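Local coordinates for glycosyl hydrolase family 10 (Prevotella bryantii, PDB 4MGQ), which probably hydrolyses internal beta-1,4-xylosidic linkages of xylan, the chain here being a calcium-binding carbohydrate-binding module of that endo-xylanase, at residues L19-G24 with G111-D116; W31-Y36 with H147-K152; T84-V89 with V154-Q159. All blocks are in the same frame, centred on the assembly; numbering follows the deposited sequence.

Interaction 1 (L19-G24 with G111-D116). With CA (calcium ion), chain B.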
loop_
_atom_site.group_PDB
_atom_site.type_symbol
_atom_site.label_atom_id
_atom_site.label_comp_id
_atom_site.label_asym_id
_atom_site.label_seq_id
_atom_site.Cartn_x
_atom_site.Cartn_y
_atom_site.Cartn_z
ATOM N N LEU A 19 5.000 6.543 -2.416
ATOM C CA LEU A 19 5.466 5.329 -3.072
ATOM C C LEU A 19 5.053 5.404 -4.542
ATOM O O LEU A 19 3.918 5.764 -4.857
ATOM C CB LEU A 19 4.884 4.082 -2.394
ATOM C CG LEU A 19 5.241 2.705 -2.986
ATOM C CD1 LEU A 19 5.103 1.637 -1.920
ATOM C CD2 LEU A 19 4.368 2.330 -4.180
ATOM N N TYR A 20 5.973 5.050 -5.431
ATOM C CA TYR A 20 5.715 5.106 -6.866
ATOM C C TYR A 20 6.205 3.853 -7.559
ATOM O O TYR A 20 7.355 3.467 -7.401
ATOM C CB TYR A 20 6.397 6.323 -7.474
ATOM C CG TYR A 20 6.437 6.328 -8.984
ATOM C CD1 TYR A 20 5.265 6.368 -9.727
ATOM C CD2 TYR A 20 7.648 6.325 -9.664
ATOM C CE1 TYR A 20 5.292 6.396 -11.107
ATOM C CE2 TYR A 20 7.686 6.343 -11.059
ATOM C CZ TYR A 20 6.498 6.380 -11.767
ATOM O OH TYR A 20 6.501 6.408 -13.143
ATOM N N ILE A 21 5.328 3.230 -8.336
ATOM C CA ILE A 21 5.735 2.113 -9.179
ATOM C C ILE A 21 5.376 2.399 -10.623
ATOM O O ILE A 21 4.195 2.535 -10.959
ATOM C CB ILE A 21 5.077 0.798 -8.758
ATOM C CG1 ILE A 21 5.568 0.381 -7.372
ATOM C CG2 ILE A 21 5.375 -0.301 -9.791
ATOM C CD1 ILE A 21 4.846 -0.821 -6.829
ATOM N N HIS A 22 6.389 2.502 -11.471
ATOM C CA HIS A 22 6.131 2.476 -12.900
ATOM C C HIS A 22 5.928 1.021 -13.294
ATOM O O HIS A 22 6.869 0.231 -13.299
ATOM C CB HIS A 22 7.255 3.087 -13.718
ATOM C CG HIS A 22 7.005 2.992 -15.190
ATOM N ND1 HIS A 22 5.915 3.580 -15.789
ATOM C CD2 HIS A 22 7.657 2.321 -16.168
ATOM C CE1 HIS A 22 5.928 3.313 -17.083
ATOM N NE2 HIS A 22 6.975 2.550 -17.339
ATOM N N MET A 23 4.690 0.666 -13.607
ATOM C CA MET A 23 4.373 -0.725 -13.898
ATOM C C MET A 23 4.698 -1.096 -15.344
ATOM O O MET A 23 5.181 -2.193 -15.617
ATOM C CB MET A 23 2.900 -0.995 -13.597
ATOM C CG MET A 23 2.577 -0.870 -12.109
ATOM S SD MET A 23 0.862 -1.168 -11.678
ATOM C CE MET A 23 0.068 0.249 -12.440
ATOM N N GLY A 24 4.429 -0.181 -16.266
ATOM C CA GLY A 24 4.592 -0.486 -17.682
ATOM C C GLY A 24 3.366 -1.211 -18.222
ATOM O O GLY A 24 2.276 -1.055 -17.697
ATOM N N GLY A 111 0.632 1.043 -16.717
ATOM C CA GLY A 111 0.916 2.433 -16.431
ATOM C C GLY A 111 1.603 2.634 -15.089
ATOM O O GLY A 111 2.585 1.970 -14.770
ATOM N N ASP A 112 1.075 3.571 -14.317
ATOM C CA ASP A 112 1.727 4.051 -13.101
ATOM C C ASP A 112 0.804 3.952 -11.901
ATOM O O ASP A 112 -0.407 4.109 -12.026
ATOM C CB ASP A 112 2.159 5.514 -13.274
ATOM C CG ASP A 112 3.337 5.678 -14.216
ATOM O OD1 ASP A 112 4.250 4.846 -14.191
ATOM O OD2 ASP A 112 3.340 6.653 -14.990
ATOM N N ILE A 113 1.373 3.716 -10.725
ATOM C CA ILE A 113 0.592 3.781 -9.496
ATOM C C ILE A 113 1.405 4.533 -8.444
ATOM O O ILE A 113 2.624 4.375 -8.362
ATOM C CB ILE A 113 0.191 2.363 -8.980
ATOM C CG1 ILE A 113 -0.637 2.467 -7.697
ATOM C CG2 ILE A 113 1.419 1.478 -8.806
ATOM C CD1 ILE A 113 -1.342 1.171 -7.303
ATOM N N TRP A 114 0.720 5.395 -7.702
ATOM C CA TRP A 114 1.282 6.103 -6.553
ATOM C C TRP A 114 0.438 5.797 -5.317
ATOM O O TRP A 114 -0.787 5.722 -5.401
ATOM C CB TRP A 114 1.303 7.623 -6.773
ATOM C CG TRP A 114 2.071 8.141 -7.960
ATOM C CD1 TRP A 114 3.331 8.663 -7.955
ATOM C CD2 TRP A 114 1.604 8.234 -9.317
ATOM N NE1 TRP A 114 3.682 9.073 -9.225
ATOM C CE2 TRP A 114 2.641 8.814 -10.077
ATOM C CE3 TRP A 114 0.409 7.880 -9.961
ATOM C CZ2 TRP A 114 2.528 9.041 -11.449
ATOM C CZ3 TRP A 114 0.296 8.113 -11.326
ATOM C CH2 TRP A 114 1.351 8.687 -12.053
ATOM N N MET A 115 1.085 5.615 -4.170
ATOM C CA MET A 115 0.362 5.375 -2.922
ATOM C C MET A 115 1.022 6.146 -1.791
ATOM O O MET A 115 2.228 6.381 -1.818
ATOM C CB MET A 115 0.310 3.878 -2.576
ATOM C CG MET A 115 -0.674 3.102 -3.435
ATOM S SD MET A 115 -0.854 1.382 -2.918
ATOM C CE MET A 115 0.693 0.738 -3.516
ATOM N N ASP A 116 0.228 6.526 -0.796
ATOM C CA ASP A 116 0.762 7.262 0.351
ATOM C C ASP A 116 -0.147 7.076 1.557
ATOM O O ASP A 116 -1.297 6.628 1.429
ATOM C CB ASP A 116 0.907 8.758 0.010
ATOM C CG ASP A 116 1.864 9.500 0.945
ATOM O OD1 ASP A 116 2.656 8.849 1.674
ATOM O OD2 ASP A 116 1.839 10.750 0.919
HETATM CA CA CA B . 4.015 10.839 2.216
HETATM O O HOH W 1 5.512 9.229 -14.196
HETATM O O HOH W 2 2.842 10.898 4.328
HETATM O O HOH W 3 3.096 13.098 2.233
#

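Interaction 2 (W31-Y36 with H147-K152)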
loop_
_atom_site.group_PDB
_atom_site.type_symbol
_atom_site.label_atom_id
_atom_site.label_comp_id
_atom_site.label_asym_id
_atom_site.label_seq_id
_atom_site.Cartn_x
_atom_site.Cartn_y
_atom_site.Cartn_z
ATOM N N TRP A 31 -0.632 -12.285 -10.589
ATOM C CA TRP A 31 0.562 -12.555 -9.819
ATOM C C TRP A 31 1.860 -12.258 -10.559
ATOM O O TRP A 31 2.928 -12.463 -10.007
ATOM C CB TRP A 31 0.554 -14.023 -9.353
ATOM C CG TRP A 31 0.505 -15.021 -10.476
ATOM C CD1 TRP A 31 1.546 -15.415 -11.266
ATOM C CD2 TRP A 31 -0.640 -15.760 -10.925
ATOM N NE1 TRP A 31 1.119 -16.345 -12.184
ATOM C CE2 TRP A 31 -0.218 -16.574 -11.995
ATOM C CE3 TRP A 31 -1.978 -15.813 -10.522
ATOM C CZ2 TRP A 31 -1.089 -17.434 -12.670
ATOM C CZ3 TRP A 31 -2.842 -16.663 -11.196
ATOM C CH2 TRP A 31 -2.393 -17.465 -12.256
ATOM N N ASP A 32 1.787 -11.756 -11.792
ATOM C CA ASP A 32 3.002 -11.469 -12.560
ATOM C C ASP A 32 3.707 -10.187 -12.129
ATOM O O ASP A 32 4.821 -9.898 -12.574
ATOM C CB ASP A 32 2.685 -11.391 -14.062
ATOM C CG ASP A 32 2.298 -12.742 -14.650
ATOM O OD1 ASP A 32 2.717 -13.772 -14.084
ATOM O OD2 ASP A 32 1.579 -12.777 -15.676
ATOM N N ARG A 33 3.051 -9.413 -11.269
ATOM C CA ARG A 33 3.648 -8.202 -10.728
ATOM C C ARG A 33 3.065 -8.021 -9.343
ATOM O O ARG A 33 1.876 -7.751 -9.212
ATOM C CB ARG A 33 3.349 -6.988 -11.613
ATOM C CG ARG A 33 4.072 -5.702 -11.203
ATOM C CD ARG A 33 3.508 -4.484 -11.939
ATOM N NE ARG A 33 3.844 -4.481 -13.367
ATOM C CZ ARG A 33 2.954 -4.497 -14.359
ATOM N NH1 ARG A 33 1.656 -4.546 -14.106
ATOM N NH2 ARG A 33 3.371 -4.479 -15.619
ATOM N N GLU A 34 3.883 -8.220 -8.313
ATOM C CA GLU A 34 3.384 -8.131 -6.945
ATOM C C GLU A 34 4.238 -7.201 -6.088
ATOM O O GLU A 34 5.455 -7.120 -6.242
ATOM C CB GLU A 34 3.308 -9.524 -6.297
ATOM C CG GLU A 34 2.273 -10.448 -6.952
ATOM C CD GLU A 34 2.098 -11.799 -6.254
ATOM O OE1 GLU A 34 2.763 -12.069 -5.243
ATOM O OE2 GLU A 34 1.278 -12.609 -6.737
ATOM N N LEU A 35 3.550 -6.509 -5.188
ATOM C CA LEU A 35 4.144 -5.636 -4.190
ATOM C C LEU A 35 3.723 -6.130 -2.805
ATOM O O LEU A 35 2.543 -6.399 -2.569
ATOM C CB LEU A 35 3.694 -4.190 -4.413
ATOM C CG LEU A 35 4.097 -3.162 -3.361
ATOM C CD1 LEU A 35 5.591 -2.912 -3.410
ATOM C CD2 LEU A 35 3.311 -1.863 -3.558
ATOM N N TYR A 36 4.688 -6.235 -1.892
ATOM C CA TYR A 36 4.452 -6.825 -0.580
ATOM C C TYR A 36 4.727 -5.872 0.560
ATOM O O TYR A 36 5.685 -5.116 0.512
ATOM C CB TYR A 36 5.352 -8.028 -0.374
ATOM C CG TYR A 36 5.183 -9.135 -1.372
ATOM C CD1 TYR A 36 3.937 -9.458 -1.888
ATOM C CD2 TYR A 36 6.277 -9.855 -1.797
ATOM C CE1 TYR A 36 3.797 -10.496 -2.806
ATOM C CE2 TYR A 36 6.150 -10.875 -2.707
ATOM C CZ TYR A 36 4.914 -11.199 -3.200
ATOM O OH TYR A 36 4.817 -12.227 -4.111
ATOM N N HIS A 147 10.524 -10.171 -10.363
ATOM C CA HIS A 147 9.622 -9.182 -10.940
ATOM C C HIS A 147 10.416 -7.944 -11.310
ATOM O O HIS A 147 11.023 -7.310 -10.451
ATOM C CB HIS A 147 8.493 -8.831 -9.976
ATOM C CG HIS A 147 7.465 -9.906 -9.848
ATOM N ND1 HIS A 147 6.259 -9.711 -9.215
ATOM C CD2 HIS A 147 7.467 -11.192 -10.275
ATOM C CE1 HIS A 147 5.554 -10.829 -9.264
ATOM N NE2 HIS A 147 6.267 -11.741 -9.901
ATOM N N GLU A 148 10.421 -7.610 -12.594
ATOM C CA GLU A 148 11.301 -6.567 -13.099
ATOM C C GLU A 148 10.617 -5.203 -13.108
ATOM O O GLU A 148 10.140 -4.733 -14.143
ATOM C CB GLU A 148 11.792 -6.925 -14.504
ATOM C CG GLU A 148 12.590 -8.221 -14.548
ATOM C CD GLU A 148 12.887 -8.690 -15.967
ATOM O OE1 GLU A 148 12.971 -7.835 -16.876
ATOM O OE2 GLU A 148 13.038 -9.915 -16.171
ATOM N N TYR A 149 10.557 -4.581 -11.936
ATOM C CA TYR A 149 10.105 -3.203 -11.818
ATOM C C TYR A 149 10.832 -2.590 -10.627
ATOM O O TYR A 149 11.456 -3.316 -9.855
ATOM C CB TYR A 149 8.586 -3.128 -11.658
ATOM C CG TYR A 149 8.020 -3.575 -10.319
ATOM C CD1 TYR A 149 7.889 -2.670 -9.268
ATOM C CD2 TYR A 149 7.583 -4.878 -10.116
ATOM C CE1 TYR A 149 7.356 -3.051 -8.045
ATOM C CE2 TYR A 149 7.039 -5.276 -8.882
ATOM C CZ TYR A 149 6.935 -4.341 -7.854
ATOM O OH TYR A 149 6.399 -4.687 -6.637
ATOM N N GLU A 150 10.759 -1.270 -10.484
ATOM C CA GLU A 150 11.420 -0.592 -9.374
ATOM C C GLU A 150 10.426 -0.028 -8.371
ATOM O O GLU A 150 9.466 0.626 -8.752
ATOM C CB GLU A 150 12.282 0.559 -9.878
ATOM C CG GLU A 150 13.160 0.250 -11.063
ATOM C CD GLU A 150 13.743 1.523 -11.643
ATOM O OE1 GLU A 150 13.613 1.739 -12.870
ATOM O OE2 GLU A 150 14.313 2.315 -10.859
ATOM N N ILE A 151 10.679 -0.276 -7.092
ATOM C CA ILE A 151 9.952 0.384 -6.018
ATOM C C ILE A 151 10.694 1.669 -5.674
ATOM O O ILE A 151 11.848 1.619 -5.249
ATOM C CB ILE A 151 9.844 -0.508 -4.778
ATOM C CG1 ILE A 151 9.176 -1.836 -5.137
ATOM C CG2 ILE A 151 9.098 0.210 -3.658
ATOM C CD1 ILE A 151 9.224 -2.870 -4.026
ATOM N N LYS A 152 10.042 2.810 -5.882
ATOM C CA LYS A 152 10.670 4.114 -5.655
ATOM C C LYS A 152 9.841 4.948 -4.694
ATOM O O LYS A 152 8.680 4.645 -4.459
ATOM C CB LYS A 152 10.827 4.889 -6.966
ATOM C CG LYS A 152 11.682 4.208 -8.027
ATOM C CD LYS A 152 11.854 5.107 -9.247
ATOM C CE LYS A 152 12.543 6.422 -8.887
ATOM N NZ LYS A 152 13.925 6.222 -8.333
#

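Interaction 3 (T84-V89 with V154-Q159)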
loop_
_atom_site.group_PDB
_atom_site.type_symbol
_atom_site.label_atom_id
_atom_site.label_comp_id
_atom_site.label_asym_id
_atom_site.label_seq_id
_atom_site.Cartn_x
_atom_site.Cartn_y
_atom_site.Cartn_z
ATOM N N THR A 84 -7.648 8.463 -11.526
ATOM C CA THR A 84 -6.503 9.241 -11.976
ATOM C C THR A 84 -6.249 10.483 -11.117
ATOM O O THR A 84 -5.311 11.232 -11.375
ATOM C CB THR A 84 -6.670 9.670 -13.439
ATOM O OG1 THR A 84 -7.889 10.406 -13.570
ATOM C CG2 THR A 84 -6.731 8.438 -14.337
ATOM N N GLU A 85 -7.083 10.687 -10.102
ATOM C CA GLU A 85 -6.852 11.728 -9.104
ATOM C C GLU A 85 -6.653 11.057 -7.756
ATOM O O GLU A 85 -7.200 9.988 -7.530
ATOM C CB GLU A 85 -8.032 12.702 -9.037
ATOM C CG GLU A 85 -8.350 13.368 -10.361
ATOM C CD GLU A 85 -7.236 14.277 -10.827
ATOM O OE1 GLU A 85 -6.553 14.872 -9.964
ATOM O OE2 GLU A 85 -7.033 14.395 -12.054
ATOM N N TRP A 86 -5.889 11.677 -6.859
ATOM C CA TRP A 86 -5.756 11.118 -5.511
ATOM C C TRP A 86 -7.126 10.915 -4.879
ATOM O O TRP A 86 -7.958 11.825 -4.884
ATOM C CB TRP A 86 -4.928 12.026 -4.601
ATOM C CG TRP A 86 -3.456 12.038 -4.828
ATOM C CD1 TRP A 86 -2.717 13.063 -5.344
ATOM C CD2 TRP A 86 -2.528 11.001 -4.504
ATOM N NE1 TRP A 86 -1.389 12.727 -5.375
ATOM C CE2 TRP A 86 -1.241 11.467 -4.855
ATOM C CE3 TRP A 86 -2.654 9.728 -3.940
ATOM C CZ2 TRP A 86 -0.096 10.703 -4.676
ATOM C CZ3 TRP A 86 -1.512 8.967 -3.765
ATOM C CH2 TRP A 86 -0.250 9.455 -4.129
ATOM N N THR A 87 -7.370 9.717 -4.357
ATOM C CA THR A 87 -8.553 9.468 -3.538
ATOM C C THR A 87 -8.155 8.709 -2.290
ATOM O O THR A 87 -7.135 8.020 -2.284
ATOM C CB THR A 87 -9.627 8.639 -4.261
ATOM O OG1 THR A 87 -9.094 7.352 -4.602
ATOM C CG2 THR A 87 -10.114 9.347 -5.518
ATOM N N THR A 88 -8.982 8.812 -1.252
ATOM C CA THR A 88 -8.725 8.084 -0.013
ATOM C C THR A 88 -9.453 6.755 0.005
ATOM O O THR A 88 -10.560 6.619 -0.519
ATOM C CB THR A 88 -9.138 8.887 1.216
ATOM O OG1 THR A 88 -10.541 9.154 1.147
ATOM C CG2 THR A 88 -8.364 10.186 1.270
ATOM N N VAL A 89 -8.800 5.776 0.615
ATOM C CA VAL A 89 -9.263 4.408 0.682
ATOM C C VAL A 89 -9.410 4.018 2.139
ATOM O O VAL A 89 -8.541 4.340 2.952
ATOM C CB VAL A 89 -8.256 3.444 -0.002
ATOM C CG1 VAL A 89 -8.535 1.981 0.370
ATOM C CG2 VAL A 89 -8.240 3.666 -1.510
ATOM N N VAL A 154 8.907 9.123 -4.579
ATOM C CA VAL A 154 9.039 10.313 -5.407
ATOM C C VAL A 154 8.208 11.434 -4.829
ATOM O O VAL A 154 7.321 11.199 -4.008
ATOM C CB VAL A 154 8.578 10.083 -6.863
ATOM C CG1 VAL A 154 9.356 8.946 -7.512
ATOM C CG2 VAL A 154 7.081 9.814 -6.908
ATOM N N ALA A 155 8.488 12.651 -5.283
ATOM C CA ALA A 155 7.643 13.785 -4.947
ATOM C C ALA A 155 6.245 13.537 -5.468
ATOM O O ALA A 155 6.079 13.036 -6.579
ATOM C CB ALA A 155 8.209 15.070 -5.532
ATOM N N ASP A 156 5.246 13.868 -4.655
ATOM C CA ASP A 156 3.835 13.765 -5.050
ATOM C C ASP A 156 3.637 14.434 -6.420
ATOM O O ASP A 156 3.947 15.612 -6.591
ATOM C CB ASP A 156 2.959 14.415 -3.964
ATOM C CG ASP A 156 1.459 14.298 -4.228
ATOM O OD1 ASP A 156 1.019 14.208 -5.397
ATOM O OD2 ASP A 156 0.687 14.329 -3.240
ATOM N N PRO A 157 3.126 13.681 -7.404
ATOM C CA PRO A 157 3.042 14.194 -8.776
ATOM C C PRO A 157 2.072 15.352 -8.953
ATOM O O PRO A 157 2.251 16.149 -9.883
ATOM C CB PRO A 157 2.561 12.970 -9.575
ATOM C CG PRO A 157 1.885 12.102 -8.566
ATOM C CD PRO A 157 2.701 12.272 -7.321
ATOM N N ASP A 158 1.076 15.458 -8.081
ATOM C CA ASP A 158 0.021 16.444 -8.279
ATOM C C ASP A 158 0.237 17.704 -7.451
ATOM O O ASP A 158 -0.665 18.529 -7.312
ATOM C CB ASP A 158 -1.345 15.829 -7.981
ATOM C CG ASP A 158 -1.804 14.883 -9.082
ATOM O OD1 ASP A 158 -1.197 14.904 -10.182
ATOM O OD2 ASP A 158 -2.774 14.126 -8.856
ATOM N N GLN A 159 1.447 17.862 -6.927
ATOM C CA GLN A 159 1.836 19.136 -6.330
ATOM C C GLN A 159 2.502 19.995 -7.393
ATOM O O GLN A 159 3.200 19.470 -8.266
ATOM C CB GLN A 159 2.774 18.929 -5.146
ATOM C CG GLN A 159 2.093 18.424 -3.902
ATOM C CD GLN A 159 3.042 18.408 -2.726
ATOM O OE1 GLN A 159 4.050 17.698 -2.744
ATOM N NE2 GLN A 159 2.751 19.225 -1.714
HETATM O O HOH W 4 -4.946 14.283 -7.733
#

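Interaction 1 (L19-G24 with G111-D116)
Met23 and Gly24 both face Gly111, so the regular pairing of the two strands slips by one residue in a classic beta bulge. The carbonyl oxygen Gly111 O takes two backbone donors there: Met23 N at 2.7 Å, and Gly24 N in the carbonyl plane on a lone pair. Gly24 O in turn receives Gly111 N. Both glycines have backbone angles that leave no room for a side chain beside the carbonyl oxygen before them.

Beyond the bulge the pairing is plain antiparallel. Leu19 with Met115 and Ile21 with Ile113 are hydrogen-bonded pairs, while Tyr20 with Trp114 and His22 with Asp112 are non-hydrogen-bonded ones. These are inner strands of one sheet of a beta-sandwich, as in the CBM4/9 family of carbohydrate-binding modules. Leu19, Ile21, Ile113 and Met115 point to its buried side, where Ile21 CB meets Ile113 CG2 at 3.7 Å. Met23 SD lies 3.9 Å from Ile113 CG2, and the bend at chi3 (-68°) turns CE back toward the backbone of Asp112.

The other face is aromatic and polar. Tyr20 lies in an offset stack on the five-membered ring of Trp114, the planes 25° apart, with Tyr20 CD1 over the face of the indole and 3.2 Å from Trp114 NE1. Next along, His22 ND1 donates to Asp112 OD1 at 2.6 Å, nearly straight at 165°; the oxygen sits in the imidazole plane and is met on its syn side. Tyr20 OH lies 2.9 Å from Asp112 OD1. At the far end Asp116 OD1 and OD2 each bind the calcium ion at 2.5 Å, while the carbonyl oxygens of His17 and Thr133, Glu135 OE2 and two waters complete the site.

Interaction 2 (W31-Y36 with H147-K152)
This contact joins the two sheets of the beta-sandwich: the start of strand 34-37 in one is held by the loop leading into strand 151-155 of the other. The grip comes from two aromatic side chains of that loop, each bonded to the backbone of Glu34. His147 ND1 accepts the amide of Glu34 N at 2.9 Å, with the donor close to the imidazole plane. Two residues on, Tyr149 OH donates to Glu34 O at 2.6 Å, approaching from above the carbonyl plane and not on a lone pair.

The backbone of 31-33 wraps round the imidazole. Asp32 O stands 3.4 Å above the ring plane of His147, over its centre, and Trp31 O comes to the ring edge, 3.2 Å from His147 CE1. Tyr149 has its CG between the backbone N and the carbonyl carbon (chi1 72°), and its ring reaches across to 31-36. Along the way Arg33 CG packs 3.8 Å from Tyr149 CD2, while the guanidinium runs on to the carbonyl oxygens of Leu106, Leu109 and Glu25. Leu35 CD1 meets Ile151 CD1 at 3.7 Å, and Leu35 also packs on Ile21 of the facing sheet.

To accept from Glu34 N, His147 ND1 must carry no hydrogen, which is consistent with a neutral imidazole protonated on NE2. Together the histidine and the tyrosine satisfy both backbone polar atoms of Glu34, whose carboxylate turns away to a salt bridge with Arg103.

Interaction 3 (T84-V89 with V154-Q159)
Trp86 supplies the direct hydrogen bond of this contact: its NE1 donates to Asp156 OD1 at 2.8 Å, with an N-H...O angle of 149°. The indole nitrogen meets the syn side of that oxygen, and the ring and carboxylate planes stand 71° apart. Asp156 OD1 also accepts from Asp158 N at 3.0 Å, on its anti side, closing an Asx turn; the two donors arrive from opposite faces of the carboxylate. With its CG anti to the backbone N (chi1 -177°), Asp156 swings OD1 between the indole and the turn. A type I beta turn from Asp156 to Gln159 carries this end of the chain on from strand 151-155.

A water joins the two segments at the surface. It donates to Glu85 OE1 and to Asp158 OD2, the latter at 2.5 Å, and accepts from Trp86 N at 2.9 Å.

Apolar contact is slight, with Pro157 CD lying 4.2 Å from Trp86 CZ2. The indole is otherwise bedded on the outer strand faces, against Val18 and Trp114, and has Arg54 as a cation-pi partner.

Charged groups crowd the surface side: Glu85 OE1 and Asp158 OD2 come within 4.0 Å of each other, like charges bridged by the water, and Lys56 forms a salt bridge with that same OD2. Asp156 OD2 pairs with Arg54, which also bonds the calcium ligand Asp116. Arg54 and Lys56 would be expected to offset much of the negative charge gathered here and to keep both aspartates ionised, with the calcium ion about 7 Å from the Asp156 side chain.

All three interactions meet on the five-stranded antiparallel sheet ordered 87-94, 48-57, 111-121, 17-24, 151-155. Interaction 1 pairs two neighbouring inner strands. Interaction 2 starts from strand 34-37 of the opposing sheet and reaches the loop before edge strand 151-155, whereas interaction 3 links the far end of that strand to the start of the other edge strand, 87-94. Centres of interactions 2 and 3 are 20 Å apart, and each lies 10 Å from interaction 1, which touches both: Ile21 packs on Tyr149, and Tyr20 on Val154. Along the chain the segments run 19-24, 31-36, 84-89, 111-116, 147-152, 154-159, so the contacts interleave, and residues 147-159 pack on parts far earlier in the sequence.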